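PDB 5L6G: xylooligosaccharide oxidase from Myceliophthora thermophila, which oxidises the C1 hydroxyl of xylooligosaccharides and related sugars to lactones, using a bicovalently bound FAD and reducing molecular oxygen to hydrogen peroxide. Local coordinates for residues E71-A76 with V110-M115; V85-K90 with G106-E111; K345-S350 with W445-N450; I378-G383 with L408-L413. One frame throughout, in Å; residues are numbered along the deposited sequence.

Interaction 1. Residues E71-A76 with V110-M115; sequences EHIQAA and VELDRM
In the FAD-binding domain of the PCMH type, helix 70-83 lies on the small sheet that holds strand 108-111, and Ile73 is the main residue meeting the end of that strand and the turn after it. Its CD1 methyl does most of the touching, 4.0 Å from Leu112 CD2 and equally 4.0 Å from Met115 SD. The Ile73 and Leu112 side chains cross at about a right angle, whereas the methionine, bent at its last torsion (chi3 76°), brings both sulfur and CE against the same methyl. One helical turn on, Ala76 CB rests 4.2 Å from Val110 CG2. All these residues are buried, and the contact is purely apolar. Leu112 and Met115, which both reach Ile73, are the first and last residues of a type I beta turn, closed by Met115 N to Leu112 O at 2.9 Å. Ile219 and Ala221 of strand 219-229 and Val189 also cover Ile73, and Leu112 touches the FAD. This is helix-on-sheet packing in an alpha/beta subdomain of the PCMH-type FAD-binding fold.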
# COMPACT_ATOMS: atom_id res chain seq x y z
N GLU A 71 -4.46 -0.60 -25.85
CA GLU A 71 -5.57 -0.97 -26.72
C GLU A 71 -6.35 -2.17 -26.20
O GLU A 71 -7.58 -2.20 -26.27
CB GLU A 71 -5.10 -1.28 -28.16
CG GLU A 71 -4.70 -0.07 -28.98
CD GLU A 71 -3.19 0.21 -29.03
OE1 GLU A 71 -2.42 -0.21 -28.14
OE2 GLU A 71 -2.76 0.88 -30.00
N HIS A 72 -5.63 -3.19 -25.74
CA HIS A 72 -6.26 -4.35 -25.15
C HIS A 72 -7.02 -3.97 -23.89
O HIS A 72 -8.12 -4.47 -23.66
CB HIS A 72 -5.23 -5.43 -24.82
CG HIS A 72 -4.63 -6.07 -26.02
ND1 HIS A 72 -3.42 -6.70 -25.99
CD2 HIS A 72 -5.07 -6.15 -27.30
CE1 HIS A 72 -3.12 -7.15 -27.20
NE2 HIS A 72 -4.11 -6.84 -28.01
N ILE A 73 -6.44 -3.06 -23.10
CA ILE A 73 -7.13 -2.59 -21.89
C ILE A 73 -8.43 -1.89 -22.26
O ILE A 73 -9.48 -2.14 -21.65
CB ILE A 73 -6.25 -1.66 -21.02
CG1 ILE A 73 -5.00 -2.41 -20.55
CG2 ILE A 73 -7.05 -1.16 -19.82
CD1 ILE A 73 -3.95 -1.53 -19.89
N GLN A 74 -8.38 -1.02 -23.26
CA GLN A 74 -9.58 -0.30 -23.68
C GLN A 74 -10.64 -1.25 -24.13
O GLN A 74 -11.81 -1.09 -23.77
CB GLN A 74 -9.29 0.61 -24.84
CG GLN A 74 -8.44 1.78 -24.48
CD GLN A 74 -8.09 2.55 -25.72
OE1 GLN A 74 -7.02 2.33 -26.32
NE2 GLN A 74 -9.00 3.43 -26.17
N ALA A 75 -10.22 -2.22 -24.95
CA ALA A 75 -11.15 -3.17 -25.53
C ALA A 75 -11.79 -4.03 -24.45
O ALA A 75 -12.99 -4.34 -24.53
CB ALA A 75 -10.45 -4.04 -26.55
N ALA A 76 -10.99 -4.46 -23.47
CA ALA A 76 -11.50 -5.25 -22.35
C ALA A 76 -12.52 -4.46 -21.56
O ALA A 76 -13.61 -4.96 -21.25
CB ALA A 76 -10.37 -5.70 -21.43
N VAL A 110 -8.79 -7.66 -15.43
CA VAL A 110 -7.85 -7.19 -16.44
C VAL A 110 -6.48 -7.37 -15.82
O VAL A 110 -6.01 -6.54 -15.05
CB VAL A 110 -8.15 -5.73 -16.82
CG1 VAL A 110 -7.19 -5.24 -17.91
CG2 VAL A 110 -9.60 -5.65 -17.27
N GLU A 111 -5.90 -8.53 -16.11
CA GLU A 111 -4.63 -8.92 -15.55
C GLU A 111 -3.50 -8.21 -16.30
O GLU A 111 -3.31 -8.44 -17.49
CB GLU A 111 -4.46 -10.43 -15.68
CG GLU A 111 -3.07 -10.93 -15.33
CD GLU A 111 -2.77 -10.74 -13.87
OE1 GLU A 111 -3.51 -11.32 -13.04
OE2 GLU A 111 -1.82 -10.02 -13.53
N LEU A 112 -2.71 -7.42 -15.57
CA LEU A 112 -1.76 -6.47 -16.14
C LEU A 112 -0.32 -6.94 -16.06
O LEU A 112 0.58 -6.21 -16.47
CB LEU A 112 -1.88 -5.14 -15.40
CG LEU A 112 -3.26 -4.47 -15.47
CD1 LEU A 112 -3.21 -3.20 -14.65
CD2 LEU A 112 -3.65 -4.13 -16.90
N ASP A 113 -0.10 -8.16 -15.57
CA ASP A 113 1.25 -8.64 -15.27
C ASP A 113 2.12 -8.95 -16.47
O ASP A 113 3.32 -9.12 -16.32
CB ASP A 113 1.20 -9.86 -14.32
CG ASP A 113 0.75 -11.14 -15.01
OD1 ASP A 113 0.11 -11.09 -16.07
OD2 ASP A 113 1.04 -12.23 -14.48
N ARG A 114 1.54 -8.99 -17.67
CA ARG A 114 2.35 -9.08 -18.88
C ARG A 114 2.88 -7.68 -19.30
O ARG A 114 3.76 -7.59 -20.13
CB ARG A 114 1.60 -9.78 -20.02
CG ARG A 114 0.84 -11.08 -19.66
CD ARG A 114 1.53 -12.07 -18.69
NE ARG A 114 0.99 -13.46 -18.74
CZ ARG A 114 -0.08 -13.93 -18.05
NH1 ARG A 114 -0.78 -13.17 -17.22
NH2 ARG A 114 -0.46 -15.20 -18.20
N MET A 115 2.38 -6.61 -18.69
CA MET A 115 2.82 -5.25 -18.96
C MET A 115 3.67 -4.72 -17.80
O MET A 115 3.15 -4.14 -16.87
CB MET A 115 1.62 -4.34 -19.22
CG MET A 115 0.83 -4.75 -20.45
SD MET A 115 -0.72 -3.85 -20.58
CE MET A 115 -0.15 -2.24 -21.15

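Interaction 2. Residues V85-K90 with G106-E111; sequences VKANPK and GHLVVE. With FAD (flavin-adenine dinucleotide), chain D.
Lys86 and His107 open a parallel strand pairing that is tight through its middle and looser where it begins. Leu108 N donates to Lys86 O, Asn88 N to Leu108 O, Val110 N to Asn88 O and Lys90 N to Val110 O, all between 2.8 and 2.9 Å, the axes of strands 87-90 and 108-111 lying 27° apart. On the face carrying Asn88, its OD1 takes a short 2.5 Å bond from His107 ND1, in the plane of both amide and ring; with CG beside the backbone N (chi1 -48°), the amide swings to the ring edge. Lys86 CB sits over the centre of one face of the same imidazole, 3.5 Å from its centroid, a CH-pi contact, while Glu104 holds NE2. Further along, buried Lys90 NZ forms a salt bridge with Glu111 OE1 (2.7 Å, on its syn lone pair) and is also hydrogen-bonded to Asp49 O; a water beside the pair donates to Glu111 OE2 at 2.6 Å and has only a weak bond with Lys90 NZ. The loose side is at partly exposed Val85, Lys86 and Gly106, where another water links Lys86 N to Gly106 O. Pro89 O accepts the ribose hydroxyl O2B of FAD at 2.6 Å, and Pro89 CG comes within 3.3 Å of adenine C4A. Helix 70-83 covers the Ala87 and Leu108 face through Ala76 and Ala80, strand 63-65 flanks strand 108-111, and strand 219-229 meets Pro89 and Val110.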
# COMPACT_ATOMS: atom_id res chain seq x y z
N VAL A 85 -20.85 -6.66 -17.11
CA VAL A 85 -20.18 -7.23 -15.98
C VAL A 85 -19.23 -6.16 -15.46
O VAL A 85 -18.90 -5.20 -16.16
CB VAL A 85 -19.43 -8.56 -16.31
CG1 VAL A 85 -20.41 -9.65 -16.78
CG2 VAL A 85 -18.34 -8.35 -17.36
N LYS A 86 -18.83 -6.29 -14.21
CA LYS A 86 -17.90 -5.37 -13.60
C LYS A 86 -16.50 -5.76 -14.05
O LYS A 86 -16.29 -6.89 -14.49
CB LYS A 86 -18.02 -5.43 -12.09
CG LYS A 86 -19.40 -5.09 -11.56
CD LYS A 86 -19.85 -3.70 -11.97
CE LYS A 86 -21.19 -3.36 -11.33
NZ LYS A 86 -21.66 -1.98 -11.63
N ALA A 87 -15.56 -4.81 -13.98
CA ALA A 87 -14.19 -5.06 -14.40
C ALA A 87 -13.25 -4.45 -13.41
O ALA A 87 -13.51 -3.34 -12.93
CB ALA A 87 -13.94 -4.48 -15.78
N ASN A 88 -12.16 -5.15 -13.08
CA ASN A 88 -11.13 -4.57 -12.22
C ASN A 88 -9.76 -4.90 -12.75
O ASN A 88 -9.54 -6.02 -13.16
CB ASN A 88 -11.25 -5.12 -10.79
CG ASN A 88 -12.65 -5.07 -10.28
OD1 ASN A 88 -13.43 -6.02 -10.48
ND2 ASN A 88 -13.02 -3.95 -9.68
N PRO A 89 -8.83 -3.95 -12.68
CA PRO A 89 -7.45 -4.25 -12.99
C PRO A 89 -6.78 -5.00 -11.85
O PRO A 89 -7.08 -4.76 -10.69
CB PRO A 89 -6.82 -2.87 -13.14
CG PRO A 89 -7.62 -2.00 -12.26
CD PRO A 89 -9.01 -2.55 -12.28
N LYS A 90 -5.89 -5.92 -12.22
CA LYS A 90 -5.04 -6.63 -11.27
C LYS A 90 -3.61 -6.41 -11.71
O LYS A 90 -3.21 -6.80 -12.83
CB LYS A 90 -5.37 -8.11 -11.26
CG LYS A 90 -4.64 -8.91 -10.19
CD LYS A 90 -5.10 -10.36 -10.26
CE LYS A 90 -4.13 -11.29 -9.58
NZ LYS A 90 -3.65 -12.29 -10.52
N GLY A 106 -17.16 -13.24 -10.34
CA GLY A 106 -17.92 -12.83 -11.50
C GLY A 106 -17.56 -11.51 -12.17
O GLY A 106 -18.34 -11.03 -12.98
N HIS A 107 -16.40 -10.93 -11.84
CA HIS A 107 -15.93 -9.73 -12.55
C HIS A 107 -14.97 -10.13 -13.63
O HIS A 107 -14.34 -11.19 -13.57
CB HIS A 107 -15.17 -8.79 -11.62
CG HIS A 107 -16.00 -8.19 -10.54
ND1 HIS A 107 -15.70 -6.97 -9.96
CD2 HIS A 107 -17.15 -8.61 -9.95
CE1 HIS A 107 -16.60 -6.70 -9.03
NE2 HIS A 107 -17.49 -7.68 -9.01
N LEU A 108 -14.84 -9.27 -14.63
CA LEU A 108 -13.74 -9.35 -15.58
C LEU A 108 -12.51 -8.86 -14.87
O LEU A 108 -12.52 -7.76 -14.33
CB LEU A 108 -14.00 -8.47 -16.79
CG LEU A 108 -12.81 -8.29 -17.72
CD1 LEU A 108 -12.42 -9.62 -18.35
CD2 LEU A 108 -13.14 -7.26 -18.79
N VAL A 109 -11.46 -9.65 -14.87
CA VAL A 109 -10.20 -9.24 -14.31
C VAL A 109 -9.28 -8.89 -15.46
O VAL A 109 -9.06 -9.70 -16.36
CB VAL A 109 -9.59 -10.35 -13.43
CG1 VAL A 109 -8.17 -9.96 -13.03
CG2 VAL A 109 -10.46 -10.55 -12.21
N VAL A 110 -8.79 -7.66 -15.43
CA VAL A 110 -7.85 -7.19 -16.44
C VAL A 110 -6.48 -7.37 -15.82
O VAL A 110 -6.01 -6.54 -15.05
CB VAL A 110 -8.15 -5.73 -16.82
CG1 VAL A 110 -7.19 -5.24 -17.91
CG2 VAL A 110 -9.60 -5.65 -17.27
N GLU A 111 -5.90 -8.53 -16.11
CA GLU A 111 -4.63 -8.92 -15.55
C GLU A 111 -3.50 -8.21 -16.30
O GLU A 111 -3.31 -8.44 -17.49
CB GLU A 111 -4.46 -10.43 -15.68
CG GLU A 111 -3.07 -10.93 -15.33
CD GLU A 111 -2.77 -10.74 -13.87
OE1 GLU A 111 -3.51 -11.32 -13.04
OE2 GLU A 111 -1.82 -10.02 -13.53
PA FAD D . -3.83 -5.54 -6.78
O1A FAD D . -3.46 -5.95 -8.18
O2A FAD D . -4.53 -6.56 -5.94
O5B FAD D . -4.57 -4.15 -6.80
C5B FAD D . -5.02 -3.47 -5.62
C4B FAD D . -6.11 -2.49 -5.99
O4B FAD D . -5.59 -1.54 -6.92
C3B FAD D . -7.30 -3.15 -6.66
O3B FAD D . -8.47 -2.43 -6.35
C2B FAD D . -6.99 -2.99 -8.13
O2B FAD D . -8.14 -3.09 -8.97
C1B FAD D . -6.33 -1.63 -8.14
N9A FAD D . -5.42 -1.51 -9.29
C8A FAD D . -4.40 -2.30 -9.63
N7A FAD D . -3.82 -1.87 -10.77
C5A FAD D . -4.51 -0.78 -11.13
C6A FAD D . -4.44 0.14 -12.26
N6A FAD D . -3.46 -0.07 -13.17
N1A FAD D . -5.35 1.13 -12.32
C2A FAD D . -6.30 1.32 -11.39
N3A FAD D . -6.42 0.49 -10.31
C4A FAD D . -5.55 -0.55 -10.16
N1 FAD D . 1.94 -1.45 1.26
C2 FAD D . 2.68 -0.39 1.71
O2 FAD D . 2.15 0.76 1.73
N3 FAD D . 3.96 -0.55 2.11
C4 FAD D . 4.59 -1.75 2.08
O4 FAD D . 5.79 -1.92 2.45
C4X FAD D . 3.86 -2.95 1.61
N5 FAD D . 4.41 -4.20 1.54
C5X FAD D . 3.73 -5.30 1.07
C6 FAD D . 4.31 -6.57 0.98
C7 FAD D . 3.56 -7.66 0.51
C7M FAD D . 4.22 -9.01 0.45
C8 FAD D . 2.14 -7.48 0.04
C8M FAD D . 1.32 -8.62 -0.54
C9 FAD D . 1.59 -6.20 0.13
C9A FAD D . 2.31 -5.11 0.64
N10 FAD D . 1.75 -3.81 0.75
C10 FAD D . 2.47 -2.71 1.21
C1' FAD D . 0.37 -3.53 0.36
C2' FAD D . 0.26 -3.07 -1.06
O2' FAD D . 0.66 -1.70 -1.10
C3' FAD D . -1.21 -3.17 -1.42
O3' FAD D . -1.70 -4.50 -1.24
C4' FAD D . -1.38 -2.74 -2.88
O4' FAD D . -2.68 -2.14 -3.04
C5' FAD D . -1.19 -3.93 -3.78
O5' FAD D . -0.98 -3.49 -5.12
P FAD D . -1.10 -4.56 -6.27
O1P FAD D . -1.05 -3.92 -7.62
O2P FAD D . -0.13 -5.68 -6.02
O3P FAD D . -2.51 -5.23 -5.92
O HOH W 1 -19.71 -8.72 -12.70
O HOH W 2 -1.29 -9.88 -11.02

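Interaction 3. Residues K345-S350 with W445-N450; sequences KSLVTS and WGMYIN. With FAD (flavin-adenine dinucleotide), chain D.
Turned between its backbone N and carbonyl carbon (chi1 76°), the hydroxyl of Ser346 meets the backbone of Tyr448, whose own CG is anti to N (chi1 176°) and sends the phenol to the flavin. The setting is the edge of the large antiparallel sheet, where the short strand 445-446 pairs with strand 341-349. Val348 and Gly446 form a hydrogen-bonded pair, Val348 N to Gly446 O at 2.8 Å and Gly446 N to Val348 O at 2.9 Å. Beyond it residues 447-450 leave the strand pairing, and Tyr448 N is caught by Ser346 OG at 2.8 Å. Leu347 CD2 packs obliquely on Trp445 CE3 at 3.6 Å and also touches Met447 CE, beneath helices 426-437 and 458-466. Past the sheet, Asn450 lies against the cofactor: its OD1 accepts from the ribityl O4', its ND2 donates to Tyr448 OH at 3.1 Å, nearly in the amide plane, and its CB lies over one face of the phenol ring, toward the rim. Replacing it with an alanine is likely to leave both FAD O4' and Tyr448 OH without an amide partner and the phenol less firmly placed. Tyr448 OH, also bonded by Gly168 N, donates to FAD O2 at 2.5 Å, with that oxygen at the edge of the ring.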
# COMPACT_ATOMS: atom_id res chain seq x y z
N LYS A 345 -5.73 -5.62 9.43
CA LYS A 345 -6.37 -4.33 9.63
C LYS A 345 -5.28 -3.28 9.57
O LYS A 345 -4.06 -3.57 9.60
CB LYS A 345 -7.11 -4.28 10.96
CG LYS A 345 -8.25 -5.28 11.10
CD LYS A 345 -9.11 -5.06 12.34
CE LYS A 345 -10.17 -3.97 12.18
NZ LYS A 345 -11.37 -4.34 11.38
N SER A 346 -5.73 -2.04 9.44
CA SER A 346 -4.84 -0.91 9.48
C SER A 346 -5.43 0.20 10.31
O SER A 346 -6.62 0.17 10.70
CB SER A 346 -4.62 -0.41 8.05
OG SER A 346 -5.74 0.31 7.61
N LEU A 347 -4.58 1.19 10.57
CA LEU A 347 -4.98 2.40 11.19
C LEU A 347 -4.00 3.49 10.80
O LEU A 347 -2.83 3.22 10.47
CB LEU A 347 -4.95 2.29 12.72
CG LEU A 347 -6.17 1.88 13.52
CD1 LEU A 347 -5.76 1.87 14.99
CD2 LEU A 347 -7.34 2.81 13.34
N VAL A 348 -4.51 4.71 10.85
CA VAL A 348 -3.71 5.92 10.89
C VAL A 348 -4.21 6.63 12.13
O VAL A 348 -5.42 6.74 12.35
CB VAL A 348 -3.95 6.79 9.65
CG1 VAL A 348 -3.19 8.11 9.76
CG2 VAL A 348 -3.52 6.03 8.40
N THR A 349 -3.30 7.08 12.98
CA THR A 349 -3.69 7.79 14.17
C THR A 349 -2.79 9.01 14.38
O THR A 349 -1.66 9.10 13.86
CB THR A 349 -3.63 6.94 15.47
OG1 THR A 349 -2.27 6.79 15.92
CG2 THR A 349 -4.31 5.58 15.37
N SER A 350 -3.31 9.92 15.18
CA SER A 350 -2.51 10.97 15.81
C SER A 350 -1.64 10.34 16.89
O SER A 350 -1.59 9.12 17.03
CB SER A 350 -3.47 11.97 16.45
OG SER A 350 -4.30 11.31 17.40
N TRP A 445 -8.38 9.51 13.53
CA TRP A 445 -7.96 8.23 12.98
C TRP A 445 -8.61 7.96 11.66
O TRP A 445 -9.70 8.46 11.36
CB TRP A 445 -8.20 7.08 13.97
CG TRP A 445 -9.64 6.75 14.20
CD1 TRP A 445 -10.47 7.32 15.11
CD2 TRP A 445 -10.42 5.79 13.49
NE1 TRP A 445 -11.73 6.77 15.02
CE2 TRP A 445 -11.72 5.81 14.04
CE3 TRP A 445 -10.14 4.89 12.45
CZ2 TRP A 445 -12.75 4.98 13.58
CZ3 TRP A 445 -11.16 4.05 12.00
CH2 TRP A 445 -12.46 4.12 12.56
N GLY A 446 -7.91 7.16 10.86
CA GLY A 446 -8.44 6.65 9.62
C GLY A 446 -7.85 5.28 9.37
O GLY A 446 -7.22 4.70 10.25
N MET A 447 -8.06 4.76 8.16
CA MET A 447 -7.51 3.48 7.77
C MET A 447 -6.94 3.57 6.37
O MET A 447 -7.20 4.53 5.66
CB MET A 447 -8.57 2.39 7.89
CG MET A 447 -8.84 2.01 9.34
SD MET A 447 -10.24 0.90 9.58
CE MET A 447 -10.04 0.47 11.31
N TYR A 448 -6.19 2.56 5.98
CA TYR A 448 -5.30 2.63 4.83
C TYR A 448 -5.58 1.47 3.92
O TYR A 448 -5.28 0.33 4.26
CB TYR A 448 -3.87 2.59 5.33
CG TYR A 448 -2.76 2.57 4.30
CD1 TYR A 448 -2.71 3.47 3.27
CD2 TYR A 448 -1.71 1.67 4.42
CE1 TYR A 448 -1.66 3.47 2.36
CE2 TYR A 448 -0.65 1.66 3.53
CZ TYR A 448 -0.62 2.57 2.51
OH TYR A 448 0.44 2.53 1.62
N ILE A 449 -6.16 1.77 2.77
CA ILE A 449 -6.65 0.75 1.84
C ILE A 449 -5.55 -0.12 1.20
O ILE A 449 -5.84 -1.19 0.68
CB ILE A 449 -7.59 1.38 0.78
CG1 ILE A 449 -8.46 0.31 0.12
CG2 ILE A 449 -6.81 2.21 -0.22
CD1 ILE A 449 -9.44 0.88 -0.89
N ASN A 450 -4.28 0.29 1.26
CA ASN A 450 -3.23 -0.61 0.86
C ASN A 450 -3.09 -1.79 1.81
O ASN A 450 -2.45 -2.78 1.48
CB ASN A 450 -1.91 0.13 0.64
CG ASN A 450 -1.77 0.62 -0.79
OD1 ASN A 450 -2.51 0.18 -1.66
ND2 ASN A 450 -0.82 1.52 -1.03
PA FAD D . -3.83 -5.54 -6.78
O1A FAD D . -3.46 -5.95 -8.18
O2A FAD D . -4.53 -6.56 -5.94
O5B FAD D . -4.57 -4.15 -6.80
C5B FAD D . -5.02 -3.47 -5.62
C4B FAD D . -6.11 -2.49 -5.99
O4B FAD D . -5.59 -1.54 -6.92
C3B FAD D . -7.30 -3.15 -6.66
O3B FAD D . -8.47 -2.43 -6.35
C2B FAD D . -6.99 -2.99 -8.13
O2B FAD D . -8.14 -3.09 -8.97
C1B FAD D . -6.33 -1.63 -8.14
N9A FAD D . -5.42 -1.51 -9.29
C8A FAD D . -4.40 -2.30 -9.63
N7A FAD D . -3.82 -1.87 -10.77
C5A FAD D . -4.51 -0.78 -11.13
C6A FAD D . -4.44 0.14 -12.26
N6A FAD D . -3.46 -0.07 -13.17
N1A FAD D . -5.35 1.13 -12.32
C2A FAD D . -6.30 1.32 -11.39
N3A FAD D . -6.42 0.49 -10.31
C4A FAD D . -5.55 -0.55 -10.16
N1 FAD D . 1.94 -1.45 1.26
C2 FAD D . 2.68 -0.39 1.71
O2 FAD D . 2.15 0.76 1.73
N3 FAD D . 3.96 -0.55 2.11
C4 FAD D . 4.59 -1.75 2.08
O4 FAD D . 5.79 -1.92 2.45
C4X FAD D . 3.86 -2.95 1.61
N5 FAD D . 4.41 -4.20 1.54
C5X FAD D . 3.73 -5.30 1.07
C6 FAD D . 4.31 -6.57 0.98
C7 FAD D . 3.56 -7.66 0.51
C7M FAD D . 4.22 -9.01 0.45
C8 FAD D . 2.14 -7.48 0.04
C8M FAD D . 1.32 -8.62 -0.54
C9 FAD D . 1.59 -6.20 0.13
C9A FAD D . 2.31 -5.11 0.64
N10 FAD D . 1.75 -3.81 0.75
C10 FAD D . 2.47 -2.71 1.21
C1' FAD D . 0.37 -3.53 0.36
C2' FAD D . 0.26 -3.07 -1.06
O2' FAD D . 0.66 -1.70 -1.10
C3' FAD D . -1.21 -3.17 -1.42
O3' FAD D . -1.70 -4.50 -1.24
C4' FAD D . -1.38 -2.74 -2.88
O4' FAD D . -2.68 -2.14 -3.04
C5' FAD D . -1.19 -3.93 -3.78
O5' FAD D . -0.98 -3.49 -5.12
P FAD D . -1.10 -4.56 -6.27
O1P FAD D . -1.05 -3.92 -7.62
O2P FAD D . -0.13 -5.68 -6.02
O3P FAD D . -2.51 -5.23 -5.92
O HOH W 3 -7.45 -1.23 6.48

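Interaction 4. Residues I378-G383 with L408-L413; sequences IIDMYG and LFLYEL. With XYP (beta-D-xylopyranose), chain H.
Strands 378-381 and 409-413 run antiparallel, 158° between their directions, with Ile378-Glu412 and Asp380-Leu410 as hydrogen-bonded pairs and Asp380 N only 2.6 Å from Leu410 O. At the far end Tyr382 N and Gly383 N both grip Leu408 O, approaching from the same face of its plane. Tyr382, its ring carried anti to the backbone N (chi1 175°), lays CD2 on Leu410 CB at 3.6 Å while its hydroxyl binds Phe401 O. A serine here would probably leave a gap beside Leu410 and Phe401 O without its phenol partner. On the Ile379 face, Met381 CE lies 3.4 Å from Phe409 CE1, with SD at the ring edge in a Met-aromatic contact; Ile379 CG2 packs on Phe409 CD1 at 3.7 Å. The Ile378 face leads to the sugar: CD1 is 3.8 Å from xylose C2, alongside the extended Glu412, whose OE2 is held by Tyr96. Leu408 and Phe409 form a classic beta bulge opposite Thr349, and Glu412 carries this central sheet into the substrate-binding site.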
# COMPACT_ATOMS: atom_id res chain seq x y z
N ILE A 378 2.79 -3.50 12.87
CA ILE A 378 3.78 -2.53 12.46
C ILE A 378 3.24 -1.15 12.82
O ILE A 378 2.09 -0.86 12.56
CB ILE A 378 4.09 -2.62 10.97
CG1 ILE A 378 4.93 -3.87 10.70
CG2 ILE A 378 4.80 -1.37 10.48
CD1 ILE A 378 5.25 -4.07 9.23
N ILE A 379 4.06 -0.34 13.48
CA ILE A 379 3.71 1.04 13.74
C ILE A 379 4.78 1.85 13.02
O ILE A 379 5.92 1.91 13.46
CB ILE A 379 3.71 1.40 15.25
CG1 ILE A 379 2.84 0.42 16.04
CG2 ILE A 379 3.21 2.82 15.47
CD1 ILE A 379 3.29 0.24 17.47
N ASP A 380 4.40 2.47 11.91
CA ASP A 380 5.36 3.23 11.13
C ASP A 380 5.54 4.60 11.74
O ASP A 380 4.56 5.23 12.13
CB ASP A 380 4.87 3.40 9.69
CG ASP A 380 4.96 2.13 8.90
OD1 ASP A 380 6.03 1.51 8.87
OD2 ASP A 380 3.98 1.76 8.26
N MET A 381 6.79 5.06 11.83
CA MET A 381 7.06 6.45 12.16
C MET A 381 6.74 7.28 10.91
O MET A 381 7.55 7.44 10.02
CB MET A 381 8.52 6.66 12.62
CG MET A 381 8.93 5.79 13.79
SD MET A 381 8.02 6.00 15.34
CE MET A 381 6.80 4.69 15.21
N TYR A 382 5.52 7.80 10.87
CA TYR A 382 4.90 8.22 9.62
C TYR A 382 4.94 9.74 9.44
O TYR A 382 5.28 10.24 8.36
CB TYR A 382 3.46 7.69 9.63
CG TYR A 382 2.58 8.13 8.49
CD1 TYR A 382 1.86 9.31 8.55
CD2 TYR A 382 2.45 7.35 7.36
CE1 TYR A 382 1.04 9.71 7.53
CE2 TYR A 382 1.62 7.73 6.32
CZ TYR A 382 0.93 8.92 6.41
OH TYR A 382 0.11 9.29 5.38
N GLY A 383 4.57 10.46 10.49
CA GLY A 383 4.37 11.89 10.44
C GLY A 383 5.42 12.66 11.22
O GLY A 383 6.59 12.28 11.28
N LEU A 408 0.22 10.86 12.50
CA LEU A 408 1.54 10.66 13.08
C LEU A 408 2.05 9.25 12.86
O LEU A 408 3.27 9.07 12.67
CB LEU A 408 1.44 10.90 14.57
CG LEU A 408 2.78 10.96 15.29
CD1 LEU A 408 3.69 12.03 14.70
CD2 LEU A 408 2.55 11.20 16.77
N PHE A 409 1.14 8.28 12.94
CA PHE A 409 1.47 6.85 12.87
C PHE A 409 0.58 6.16 11.86
O PHE A 409 -0.62 6.43 11.79
CB PHE A 409 1.24 6.14 14.21
CG PHE A 409 2.15 6.57 15.31
CD1 PHE A 409 3.52 6.53 15.15
CD2 PHE A 409 1.63 7.02 16.51
CE1 PHE A 409 4.36 6.91 16.16
CE2 PHE A 409 2.47 7.43 17.52
CZ PHE A 409 3.84 7.36 17.36
N LEU A 410 1.19 5.25 11.12
CA LEU A 410 0.51 4.31 10.27
C LEU A 410 0.75 2.90 10.79
O LEU A 410 1.87 2.52 11.17
CB LEU A 410 1.04 4.44 8.85
CG LEU A 410 0.65 3.42 7.80
CD1 LEU A 410 -0.84 3.55 7.54
CD2 LEU A 410 1.46 3.65 6.51
N TYR A 411 -0.31 2.10 10.77
CA TYR A 411 -0.26 0.79 11.36
C TYR A 411 -0.69 -0.29 10.38
O TYR A 411 -1.65 -0.09 9.62
CB TYR A 411 -1.21 0.69 12.53
CG TYR A 411 -1.07 1.71 13.64
CD1 TYR A 411 -1.47 3.04 13.45
CD2 TYR A 411 -0.61 1.35 14.88
CE1 TYR A 411 -1.43 3.96 14.47
CE2 TYR A 411 -0.55 2.26 15.92
CZ TYR A 411 -0.96 3.57 15.71
OH TYR A 411 -0.90 4.49 16.72
N GLU A 412 -0.01 -1.42 10.46
CA GLU A 412 -0.44 -2.64 9.83
C GLU A 412 -0.61 -3.67 10.95
O GLU A 412 0.32 -3.89 11.73
CB GLU A 412 0.57 -3.16 8.82
CG GLU A 412 0.05 -4.36 8.04
CD GLU A 412 1.07 -4.93 7.07
OE1 GLU A 412 2.26 -4.52 7.09
OE2 GLU A 412 0.66 -5.83 6.29
N LEU A 413 -1.79 -4.28 11.01
CA LEU A 413 -2.07 -5.37 11.93
C LEU A 413 -2.36 -6.60 11.10
O LEU A 413 -3.19 -6.56 10.21
CB LEU A 413 -3.24 -5.06 12.87
CG LEU A 413 -3.19 -3.84 13.80
CD1 LEU A 413 -3.54 -2.56 13.07
CD2 LEU A 413 -4.13 -4.01 14.98
O1 XYP H . 4.11 -2.90 5.60
C1 XYP H . 4.52 -4.12 4.98
C2 XYP H . 5.87 -4.55 5.56
C3 XYP H . 6.25 -5.94 5.08
C4 XYP H . 5.11 -6.93 5.34
C5 XYP H . 3.80 -6.41 4.75
O2 XYP H . 6.85 -3.60 5.14
O3 XYP H . 7.49 -6.36 5.67
O4 XYP H . 5.40 -8.18 4.71
O5 XYP H . 3.51 -5.09 5.20

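How the interactions relate
Interactions 1 and 2 lie in the FAD-binding domain and share Val110 and Glu111 of strand 108-111: the first sets a helix against it through apolar side chains, the second pairs it with a parallel strand and adds polar and charged links. Interactions 3 and 4 sit in the large antiparallel sheet, their centres about 8 Å apart, and meet where strands 341-349 and 409-417 are neighbours, Leu347 O lying 2.8 Å from Tyr411 N. All four are largely buried, though interaction 2 has one partly exposed end, at Val85, Lys86 and Gly106. Interaction 2 touches the adenosine part of FAD, interaction 3 the isoalloxazine and ribityl, and interaction 4 the sugar, its centre about 31 Å from that of interaction 2.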